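Local coordinates for enoyl-CoA hydratase/isomerase family protein (Mycobacterium tuberculosis, PDB 4FN7) that probably acts on the double bond of enoyl-CoA thioesters as a trimeric member of the crotonase superfamily, with a likely role in lipid metabolism, at residues A[143-146]-A[147-151]; A[111-115]-A[116-120]; A[154-157]-A[158-162]; A[205-208]-A[209-213]. One frame throughout, in Å; residues are numbered along the deposited sequence.

Contact 1 of 4, residues A[143-146]-A[147-151]; sequences EIMK and LRLTR
Leu147, Met145 and Leu149 carry this local contact, where helix 139-148 of the crotonase fold runs out into the turn that leads to helix 151-159. Leu147 N donates to Glu143 O at 3.1 Å, with a weaker bond to Ile144 O. The last turn then tightens round Met145 O, which takes two donors. Leu149 N lies nearly along the C=O axis of this carbonyl at 2.9 Å. Arg148 N comes from above the carbonyl plane, 3.0 Å from Met145 O. Leu149 curls back over the same turn. Its CG sits anti to the carbonyl carbon (chi1 -64°), which brings CD1 to 4.0 Å from Met145 CB. Both side chains also rest on Phe174 in the same chain. Leu147 leads its branches another way, to Leu90 and Ala214, and packs on Gln155 of the second subunit. Arg148 sends its guanidinium off to Gly115 O. One turn apart on the helix, Lys146 NZ makes a salt bridge with Glu143 OE2 at 3.2 Å, meeting it from above the carboxylate plane. One water closes the turn, donating to Lys146 O at 2.9 Å and to Leu149 O at 2.7 Å.

Contact 2 of 4, residues A[111-115]-A[116-120]; sequences LLSCG and DHRVA
The backbone makes a type I beta turn from Leu112 to Gly115, closed by Gly115 N to Leu112 O at 3.2 Å, and then swings into strand 117-120. This is a helix-to-strand connection in the crotonase fold. It takes the chain from helix 107-112 into the larger sheet, where strand 117-120 lies parallel to strand 96-100. Arg118 is the side chain that reaches back over the turn. Its CG is anti to the carbonyl carbon (chi1 -58°), which lays CG and CD on Leu112 O. The aliphatic part thus lies against the end of the helix, with Arg118 CD 3.1 Å from Leu112 O. Leu112 CD1 meets Arg118 CB at 4.2 Å, so the leucine flanks the root of the arginine. Gly115 O is 4.0 Å from Arg118 CG.

The guanidinium stands obliquely to Ser113 CA and Gly115 O. Arg118 NE forms a salt bridge with Asp176, NH1 bonds to Gly173 O, and NH2 bonds to Ser152 of the second subunit. These partners hold the buried charge in place and probably fix its rotation. The Asp116 carboxylate makes salt bridges with Lys207 and Arg211, while His117 bonds to Glu177. Ser113 OG is also bonded to Ala109 O. A water joins the two segments: it donates to Ser113 OG at 2.8 Å and accepts from Arg118 NH1 at 2.8 Å.

Contact 3 of 4, residues A[154-157]-A[158-162]; sequences YQQA and TGLAK
The C-terminal end of helix 151-159 holds this contact, and the chain turns there toward strand 163-164. Thr158 and Gln156 do most of the work. Thr158 N donates to Tyr154 O at 3.2 Å, and Gly159 N bonds to Gln155 O in the same helical pattern. Thr158 OG1 lies between its own backbone N and carbonyl carbon (chi1 57°). This puts the hydroxyl back along the helix, 2.8 Å from Tyr154 O and 3.2 Å from Gln155 O. The same rotation sends CG2 to the Tyr154 ring, which it meets obliquely at CE1, 3.8 Å away.

Beyond the helix, Ala161 takes a positive phi and the chain folds back over Gln156. Lys162 N reaches Gln156 O at 3.1 Å from above the carbonyl plane, while Leu160 N gives the same oxygen a weak bond. The extended Lys162 chain crosses Gln156, with Lys162 CD 3.9 Å from Gln156 CB. Lys162 NZ is only weakly bonded to Gln156 OE1 at 3.4 Å. Two waters bridge these two atoms as well, each donating to OE1 and accepting from NZ. On the far end of the amide, Gln156 NE2 bonds to His117 and Asp116 O of the third subunit, and Leu160 packs on Phe195 of that subunit. Tyr154 and Ala157 pack on Leu149 of their own chain, while Thr158 touches Leu142 and Met145 there and also Ser210 of the third subunit. Helix 151-159 is thus held between helix 139-148 with its following loop and the third subunit, just before strand 163-164.

Contact 4 of 4, residues A[205-208]-A[209-213]; sequences ATKL and RSRAD
This is a contact between neighbouring turns of one helix, 200-223, near the C-terminal end of the chain, and it borders the second subunit. Arg209 N donates to Ala205 O at 3.1 Å, and Ser210 N to Thr206 O at 2.8 Å. The pattern then changes. Arg211 N bonds to Leu208 O three residues back, at 3.2 Å, from well above the carbonyl plane (71°). The phi of Arg211, -129°, fits a local distortion of the helix. Ser210 OG turns back along the chain (chi1 79°) and lies 2.9 Å from Lys207 O.

Arg211 and Lys207 reach off the same side of the helix, and Lys207 CB covers one face of the guanidinium, over its centre. Lys207 CE comes within 3.5 Å of Arg211 NH1. Their charged ends are gathered round the Asp116 carboxylate, with Leu90 O and Tyr92 O taking further bonds from Arg211 NH1 and Lys207 NZ respectively. A water at the guanidinium edge, in its plane, accepts from Arg211 NH1 at 2.9 Å and weakly from Lys207 NZ.

Arg209 extends toward the second subunit, with its CG over Ala205 O. There it meets Glu228 in a salt bridge and Tyr139 in a cation-pi contact, while Arg211 NE bonds to Gln155 OE1 of that subunit. The whole is a distorted alpha-helical turn whose basic side chains serve both the chain's own core and the subunit interface of a crotonase-family trimer.

Overall arrangement
Along the chain the order is contact 2, contact 1, contact 3, contact 4. Contact 2 lies nearest the centre of the chain, where helix 107-112 passes into strand 117-120 of the larger sheet. Contact 1 has its centre 12 Å from that of contact 2. The centres of contacts 1 and 3, on the successive helices 139-148 and 151-159, are 11 Å apart. Contact 4, on helix 200-223, touches contacts 1 and 2. Contacts 3 and 4 are the farthest apart, with centres 25 Å apart, and do not touch within the chain. Across subunits they do meet, contact 3 of one copy against contact 4 of another. Together they link the chain's interior to the trimer interface.

Contact 1 of 4, residues A[143-146]-A[147-151]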
loop_
_atom_site.group_PDB
_atom_site.type_symbol
_atom_site.label_atom_id
_atom_site.label_comp_id
_atom_site.label_asym_id
_atom_site.label_seq_id
_atom_site.Cartn_x
_atom_site.Cartn_y
_atom_site.Cartn_z
ATOM N N GLU A 143 7.170 -6.937 -9.847
ATOM C CA GLU A 143 7.009 -7.550 -8.532
ATOM C C GLU A 143 7.919 -6.901 -7.485
ATOM O O GLU A 143 7.520 -6.717 -6.331
ATOM C CB GLU A 143 7.244 -9.054 -8.626
ATOM C CG GLU A 143 6.208 -9.760 -9.501
ATOM C CD GLU A 143 4.810 -9.772 -8.885
ATOM O OE1 GLU A 143 4.689 -9.599 -7.655
ATOM O OE2 GLU A 143 3.824 -9.959 -9.631
ATOM N N ILE A 144 9.134 -6.540 -7.891
ATOM C CA ILE A 144 10.050 -5.841 -6.991
ATOM C C ILE A 144 9.434 -4.508 -6.565
ATOM O O ILE A 144 9.405 -4.171 -5.383
ATOM C CB ILE A 144 11.428 -5.628 -7.648
ATOM C CG1 ILE A 144 12.115 -6.984 -7.837
ATOM C CG2 ILE A 144 12.293 -4.717 -6.789
ATOM C CD1 ILE A 144 13.285 -6.949 -8.792
ATOM N N MET A 145 8.921 -3.748 -7.526
ATOM C CA MET A 145 8.329 -2.456 -7.197
ATOM C C MET A 145 7.057 -2.602 -6.380
ATOM O O MET A 145 6.815 -1.827 -5.446
ATOM C CB MET A 145 8.068 -1.634 -8.455
ATOM C CG MET A 145 9.325 -0.964 -8.952
ATOM S SD MET A 145 9.014 0.105 -10.349
ATOM C CE MET A 145 8.603 -1.118 -11.484
ATOM N N LYS A 146 6.259 -3.606 -6.725
ATOM C CA LYS A 146 4.983 -3.825 -6.059
ATOM C C LYS A 146 5.190 -4.120 -4.571
ATOM O O LYS A 146 4.337 -3.818 -3.747
ATOM C CB LYS A 146 4.229 -4.980 -6.716
ATOM C CG LYS A 146 2.754 -5.018 -6.364
ATOM C CD LYS A 146 2.106 -6.345 -6.754
ATOM C CE LYS A 146 2.220 -6.629 -8.232
ATOM N NZ LYS A 146 1.564 -7.930 -8.549
ATOM N N LEU A 147 6.333 -4.712 -4.241
ATOM C CA LEU A 147 6.653 -5.070 -2.868
ATOM C C LEU A 147 6.884 -3.842 -1.988
ATOM O O LEU A 147 6.731 -3.917 -0.770
ATOM C CB LEU A 147 7.884 -5.981 -2.854
ATOM C CG LEU A 147 8.362 -6.503 -1.498
ATOM C CD1 LEU A 147 7.299 -7.382 -0.849
ATOM C CD2 LEU A 147 9.652 -7.282 -1.676
ATOM N N ARG A 148 7.247 -2.715 -2.596
ATOM C CA ARG A 148 7.673 -1.547 -1.820
ATOM C C ARG A 148 6.802 -0.297 -2.001
ATOM O O ARG A 148 6.691 0.516 -1.087
ATOM C CB ARG A 148 9.140 -1.176 -2.113
ATOM C CG ARG A 148 10.168 -2.293 -1.915
ATOM C CD ARG A 148 10.085 -2.930 -0.545
ATOM N NE ARG A 148 10.723 -2.198 0.546
ATOM C CZ ARG A 148 12.008 -2.330 0.870
ATOM N NH1 ARG A 148 12.510 -1.692 1.923
ATOM N NH2 ARG A 148 12.795 -3.095 0.135
ATOM N N LEU A 149 6.218 -0.120 -3.184
ATOM C CA LEU A 149 5.517 1.124 -3.488
ATOM C C LEU A 149 4.085 1.089 -2.971
ATOM O O LEU A 149 3.446 0.039 -2.944
ATOM C CB LEU A 149 5.524 1.378 -5.000
ATOM C CG LEU A 149 6.904 1.591 -5.619
ATOM C CD1 LEU A 149 6.758 1.873 -7.114
ATOM C CD2 LEU A 149 7.646 2.719 -4.917
ATOM N N THR A 150 3.562 2.244 -2.571
ATOM C CA THR A 150 2.134 2.314 -2.282
ATOM C C THR A 150 1.348 1.966 -3.539
ATOM O O THR A 150 1.867 2.025 -4.660
ATOM C CB THR A 150 1.682 3.698 -1.826
ATOM O OG1 THR A 150 1.878 4.622 -2.902
ATOM C CG2 THR A 150 2.453 4.149 -0.599
ATOM N N ARG A 151 0.083 1.624 -3.354
ATOM C CA ARG A 151 -0.736 1.251 -4.494
ATOM C C ARG A 151 -0.752 2.320 -5.582
ATOM O O ARG A 151 -0.565 2.012 -6.759
ATOM C CB ARG A 151 -2.142 0.903 -4.033
ATOM C CG ARG A 151 -2.200 -0.479 -3.429
ATOM C CD ARG A 151 -3.368 -0.599 -2.525
ATOM N NE ARG A 151 -3.536 -1.953 -2.030
ATOM C CZ ARG A 151 -4.511 -2.298 -1.207
ATOM N NH1 ARG A 151 -5.384 -1.372 -0.808
ATOM N NH2 ARG A 151 -4.612 -3.552 -0.791
HETATM O O HOH W 1 2.331 -1.870 -4.492
#

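Contact 2 of 4, residues A[111-115]-A[116-120]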
loop_
_atom_site.group_PDB
_atom_site.type_symbol
_atom_site.label_atom_id
_atom_site.label_comp_id
_atom_site.label_asym_id
_atom_site.label_seq_id
_atom_site.Cartn_x
_atom_site.Cartn_y
_atom_site.Cartn_z
ATOM N N LEU A 111 17.221 -2.544 -7.990
ATOM C CA LEU A 111 18.249 -2.933 -7.028
ATOM C C LEU A 111 18.062 -2.184 -5.705
ATOM O O LEU A 111 18.101 -2.777 -4.616
ATOM C CB LEU A 111 19.632 -2.651 -7.613
ATOM C CG LEU A 111 20.825 -2.917 -6.698
ATOM C CD1 LEU A 111 20.854 -4.368 -6.287
ATOM C CD2 LEU A 111 22.125 -2.538 -7.388
ATOM N N LEU A 112 17.876 -0.874 -5.791
ATOM C CA LEU A 112 17.677 -0.055 -4.602
ATOM C C LEU A 112 16.533 -0.622 -3.753
ATOM O O LEU A 112 16.610 -0.670 -2.522
ATOM C CB LEU A 112 17.357 1.386 -5.014
ATOM C CG LEU A 112 17.089 2.396 -3.900
ATOM C CD1 LEU A 112 18.326 2.595 -3.052
ATOM C CD2 LEU A 112 16.618 3.718 -4.493
ATOM N N SER A 113 15.486 -1.081 -4.432
ATOM C CA SER A 113 14.264 -1.564 -3.802
ATOM C C SER A 113 14.428 -2.929 -3.134
ATOM O O SER A 113 13.475 -3.456 -2.569
ATOM C CB SER A 113 13.132 -1.630 -4.840
ATOM O OG SER A 113 12.886 -0.358 -5.424
ATOM N N CYS A 114 15.626 -3.498 -3.211
ATOM C CA CYS A 114 15.915 -4.757 -2.524
ATOM C C CYS A 114 16.491 -4.564 -1.121
ATOM O O CYS A 114 16.656 -5.535 -0.388
ATOM C CB CYS A 114 16.880 -5.605 -3.343
ATOM S SG CYS A 114 16.223 -6.082 -4.939
ATOM N N GLY A 115 16.821 -3.332 -0.741
ATOM C CA GLY A 115 17.390 -3.099 0.578
ATOM C C GLY A 115 16.341 -3.112 1.669
ATOM O O GLY A 115 15.214 -2.658 1.477
ATOM N N ASP A 116 16.703 -3.626 2.839
ATOM C CA ASP A 116 15.811 -3.545 3.987
ATOM C C ASP A 116 15.581 -2.091 4.394
ATOM O O ASP A 116 14.502 -1.734 4.867
ATOM C CB ASP A 116 16.372 -4.334 5.166
ATOM C CG ASP A 116 16.484 -5.800 4.866
ATOM O OD1 ASP A 116 15.431 -6.463 4.761
ATOM O OD2 ASP A 116 17.622 -6.298 4.751
ATOM N N HIS A 117 16.613 -1.274 4.221
ATOM C CA HIS A 117 16.561 0.148 4.540
ATOM C C HIS A 117 17.317 0.885 3.449
ATOM O O HIS A 117 18.405 0.463 3.049
ATOM C CB HIS A 117 17.210 0.414 5.905
ATOM C CG HIS A 117 17.059 1.824 6.384
ATOM N ND1 HIS A 117 15.837 2.376 6.704
ATOM C CD2 HIS A 117 17.979 2.794 6.600
ATOM C CE1 HIS A 117 16.012 3.627 7.094
ATOM N NE2 HIS A 117 17.302 3.908 7.037
ATOM N N ARG A 118 16.743 1.992 2.981
ATOM C CA ARG A 118 17.254 2.705 1.813
ATOM C C ARG A 118 17.385 4.189 2.125
ATOM O O ARG A 118 16.399 4.841 2.462
ATOM C CB ARG A 118 16.297 2.500 0.635
ATOM C CG ARG A 118 16.087 1.032 0.279
ATOM C CD ARG A 118 14.780 0.830 -0.487
ATOM N NE ARG A 118 13.633 1.169 0.345
ATOM C CZ ARG A 118 12.380 1.214 -0.088
ATOM N NH1 ARG A 118 12.105 0.965 -1.365
ATOM N NH2 ARG A 118 11.401 1.525 0.750
ATOM N N VAL A 119 18.605 4.710 2.012
ATOM C CA VAL A 119 18.900 6.091 2.363
ATOM C C VAL A 119 19.286 6.859 1.111
ATOM O O VAL A 119 20.105 6.379 0.332
ATOM C CB VAL A 119 20.087 6.168 3.358
ATOM C CG1 VAL A 119 20.303 7.600 3.819
ATOM C CG2 VAL A 119 19.834 5.260 4.553
ATOM N N ALA A 120 18.711 8.047 0.922
ATOM C CA ALA A 120 19.067 8.887 -0.221
ATOM C C ALA A 120 19.091 10.346 0.186
ATOM O O ALA A 120 18.628 10.701 1.263
ATOM C CB ALA A 120 18.079 8.680 -1.361
HETATM O O HOH W 2 13.750 1.499 -3.555
#

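Contact 3 of 4, residues A[154-157]-A[158-162]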
loop_
_atom_site.group_PDB
_atom_site.type_symbol
_atom_site.label_atom_id
_atom_site.label_comp_id
_atom_site.label_asym_id
_atom_site.label_seq_id
_atom_site.Cartn_x
_atom_site.Cartn_y
_atom_site.Cartn_z
ATOM N N TYR A 154 2.753 2.817 -7.226
ATOM C CA TYR A 154 3.052 1.691 -8.099
ATOM C C TYR A 154 2.439 1.926 -9.482
ATOM O O TYR A 154 3.081 1.705 -10.510
ATOM C CB TYR A 154 2.504 0.395 -7.489
ATOM C CG TYR A 154 2.664 -0.826 -8.362
ATOM C CD1 TYR A 154 3.921 -1.341 -8.645
ATOM C CD2 TYR A 154 1.555 -1.484 -8.882
ATOM C CE1 TYR A 154 4.067 -2.458 -9.430
ATOM C CE2 TYR A 154 1.692 -2.607 -9.672
ATOM C CZ TYR A 154 2.954 -3.091 -9.947
ATOM O OH TYR A 154 3.121 -4.212 -10.728
ATOM N N GLN A 155 1.195 2.393 -9.503
ATOM C CA GLN A 155 0.547 2.691 -10.779
ATOM C C GLN A 155 1.328 3.728 -11.580
ATOM O O GLN A 155 1.562 3.554 -12.779
ATOM C CB GLN A 155 -0.898 3.149 -10.567
ATOM C CG GLN A 155 -1.809 2.034 -10.114
ATOM C CD GLN A 155 -1.746 0.847 -11.046
ATOM O OE1 GLN A 155 -1.811 1.009 -12.266
ATOM N NE2 GLN A 155 -1.603 -0.350 -10.487
ATOM N N GLN A 156 1.729 4.814 -10.929
ATOM C CA GLN A 156 2.382 5.896 -11.663
ATOM C C GLN A 156 3.824 5.566 -12.019
ATOM O O GLN A 156 4.316 5.972 -13.075
ATOM C CB GLN A 156 2.320 7.198 -10.878
ATOM C CG GLN A 156 0.889 7.617 -10.582
ATOM C CD GLN A 156 0.701 9.114 -10.635
ATOM O OE1 GLN A 156 1.419 9.856 -9.971
ATOM N NE2 GLN A 156 -0.260 9.572 -11.442
ATOM N N ALA A 157 4.505 4.832 -11.137
ATOM C CA ALA A 157 5.911 4.489 -11.360
ATOM C C ALA A 157 6.065 3.608 -12.585
ATOM O O ALA A 157 7.084 3.651 -13.280
ATOM C CB ALA A 157 6.480 3.778 -10.141
ATOM N N THR A 158 5.052 2.789 -12.825
ATOM C CA THR A 158 5.117 1.800 -13.889
ATOM C C THR A 158 4.611 2.370 -15.222
ATOM O O THR A 158 5.410 2.692 -16.101
ATOM C CB THR A 158 4.399 0.496 -13.485
ATOM O OG1 THR A 158 3.034 0.772 -13.140
ATOM C CG2 THR A 158 5.099 -0.134 -12.274
ATOM N N GLY A 159 3.296 2.537 -15.355
ATOM C CA GLY A 159 2.709 2.988 -16.608
ATOM C C GLY A 159 3.094 4.395 -17.027
ATOM O O GLY A 159 3.093 4.715 -18.221
ATOM N N LEU A 160 3.419 5.255 -16.067
ATOM C CA LEU A 160 3.744 6.643 -16.396
ATOM C C LEU A 160 5.221 6.984 -16.218
ATOM O O LEU A 160 5.611 8.133 -16.399
ATOM C CB LEU A 160 2.893 7.615 -15.578
ATOM C CG LEU A 160 1.375 7.521 -15.776
ATOM C CD1 LEU A 160 0.687 8.520 -14.874
ATOM C CD2 LEU A 160 0.971 7.738 -17.246
ATOM N N ALA A 161 6.038 5.997 -15.847
ATOM C CA ALA A 161 7.474 6.216 -15.659
ATOM C C ALA A 161 7.733 7.416 -14.750
ATOM O O ALA A 161 8.640 8.211 -14.991
ATOM C CB ALA A 161 8.162 6.401 -17.013
ATOM N N LYS A 162 6.929 7.552 -13.701
ATOM C CA LYS A 162 7.042 8.717 -12.830
ATOM C C LYS A 162 8.396 8.785 -12.119
ATOM O O LYS A 162 8.933 7.768 -11.679
ATOM C CB LYS A 162 5.904 8.745 -11.804
ATOM C CG LYS A 162 6.001 9.943 -10.863
ATOM C CD LYS A 162 4.819 10.023 -9.926
ATOM C CE LYS A 162 4.996 11.122 -8.892
ATOM N NZ LYS A 162 3.821 11.175 -7.984
HETATM O O HOH W 3 0.336 1.792 -14.606
HETATM O O HOH W 4 2.467 8.606 -7.432
HETATM O O HOH W 5 2.019 12.488 -9.759
HETATM O O HOH W 6 9.070 5.113 -11.872
#

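Contact 4 of 4, residues A[205-208]-A[209-213]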
loop_
_atom_site.group_PDB
_atom_site.type_symbol
_atom_site.label_atom_id
_atom_site.label_comp_id
_atom_site.label_asym_id
_atom_site.label_seq_id
_atom_site.Cartn_x
_atom_site.Cartn_y
_atom_site.Cartn_z
ATOM N N ALA A 205 14.341 -15.056 9.097
ATOM C CA ALA A 205 13.102 -15.808 8.944
ATOM C C ALA A 205 11.925 -14.880 8.677
ATOM O O ALA A 205 11.080 -15.159 7.824
ATOM C CB ALA A 205 12.837 -16.644 10.176
ATOM N N THR A 206 11.871 -13.776 9.414
ATOM C CA THR A 206 10.769 -12.827 9.290
ATOM C C THR A 206 10.768 -12.141 7.921
ATOM O O THR A 206 9.712 -12.009 7.291
ATOM C CB THR A 206 10.794 -11.798 10.448
ATOM O OG1 THR A 206 10.660 -12.493 11.696
ATOM C CG2 THR A 206 9.656 -10.793 10.326
ATOM N N LYS A 207 11.934 -11.731 7.439
ATOM C CA LYS A 207 11.962 -11.045 6.150
ATOM C C LYS A 207 11.481 -11.964 5.033
ATOM O O LYS A 207 10.772 -11.519 4.130
ATOM C CB LYS A 207 13.336 -10.438 5.844
ATOM C CG LYS A 207 14.407 -11.429 5.433
ATOM C CD LYS A 207 15.802 -10.846 5.619
ATOM C CE LYS A 207 16.059 -9.686 4.667
ATOM N NZ LYS A 207 17.439 -9.124 4.844
ATOM N N LEU A 208 11.840 -13.246 5.093
ATOM C CA LEU A 208 11.351 -14.199 4.095
ATOM C C LEU A 208 9.828 -14.334 4.163
ATOM O O LEU A 208 9.158 -14.363 3.130
ATOM C CB LEU A 208 12.034 -15.562 4.243
ATOM C CG LEU A 208 13.530 -15.572 3.932
ATOM C CD1 LEU A 208 14.112 -16.946 4.189
ATOM C CD2 LEU A 208 13.797 -15.137 2.492
ATOM N N ARG A 209 9.280 -14.402 5.370
ATOM C CA ARG A 209 7.826 -14.471 5.520
ATOM C C ARG A 209 7.167 -13.220 4.956
ATOM O O ARG A 209 6.120 -13.299 4.305
ATOM C CB ARG A 209 7.434 -14.640 6.985
ATOM C CG ARG A 209 7.836 -15.984 7.581
ATOM C CD ARG A 209 7.326 -16.114 9.000
ATOM N NE ARG A 209 7.606 -17.441 9.527
ATOM C CZ ARG A 209 7.077 -17.941 10.639
ATOM N NH1 ARG A 209 6.237 -17.222 11.372
ATOM N NH2 ARG A 209 7.391 -19.173 11.017
ATOM N N SER A 210 7.784 -12.067 5.200
ATOM C CA SER A 210 7.215 -10.794 4.763
ATOM C C SER A 210 7.352 -10.571 3.261
ATOM O O SER A 210 6.774 -9.621 2.736
ATOM C CB SER A 210 7.841 -9.622 5.519
ATOM O OG SER A 210 9.114 -9.285 4.997
ATOM N N ARG A 211 8.071 -11.455 2.575
ATOM C CA ARG A 211 8.341 -11.310 1.141
ATOM C C ARG A 211 8.017 -12.566 0.336
ATOM O O ARG A 211 8.349 -12.647 -0.843
ATOM C CB ARG A 211 9.817 -10.947 0.925
ATOM C CG ARG A 211 10.193 -9.643 1.578
ATOM C CD ARG A 211 11.679 -9.368 1.572
ATOM N NE ARG A 211 11.913 -8.121 2.285
ATOM C CZ ARG A 211 13.106 -7.593 2.533
ATOM N NH1 ARG A 211 14.216 -8.211 2.134
ATOM N NH2 ARG A 211 13.185 -6.443 3.179
ATOM N N ALA A 212 7.354 -13.531 0.958
ATOM C CA ALA A 212 7.213 -14.854 0.360
ATOM C C ALA A 212 6.560 -14.844 -1.021
ATOM O O ALA A 212 7.081 -15.449 -1.967
ATOM C CB ALA A 212 6.456 -15.778 1.306
ATOM N N ASP A 213 5.418 -14.172 -1.141
ATOM C CA ASP A 213 4.694 -14.160 -2.409
ATOM C C ASP A 213 5.473 -13.398 -3.470
ATOM O O ASP A 213 5.501 -13.795 -4.637
ATOM C CB ASP A 213 3.305 -13.544 -2.244
ATOM C CG ASP A 213 2.356 -14.437 -1.471
ATOM O OD1 ASP A 213 2.708 -15.609 -1.215
ATOM O OD2 ASP A 213 1.248 -13.968 -1.135
HETATM O O HOH W 7 16.992 -7.425 1.834
#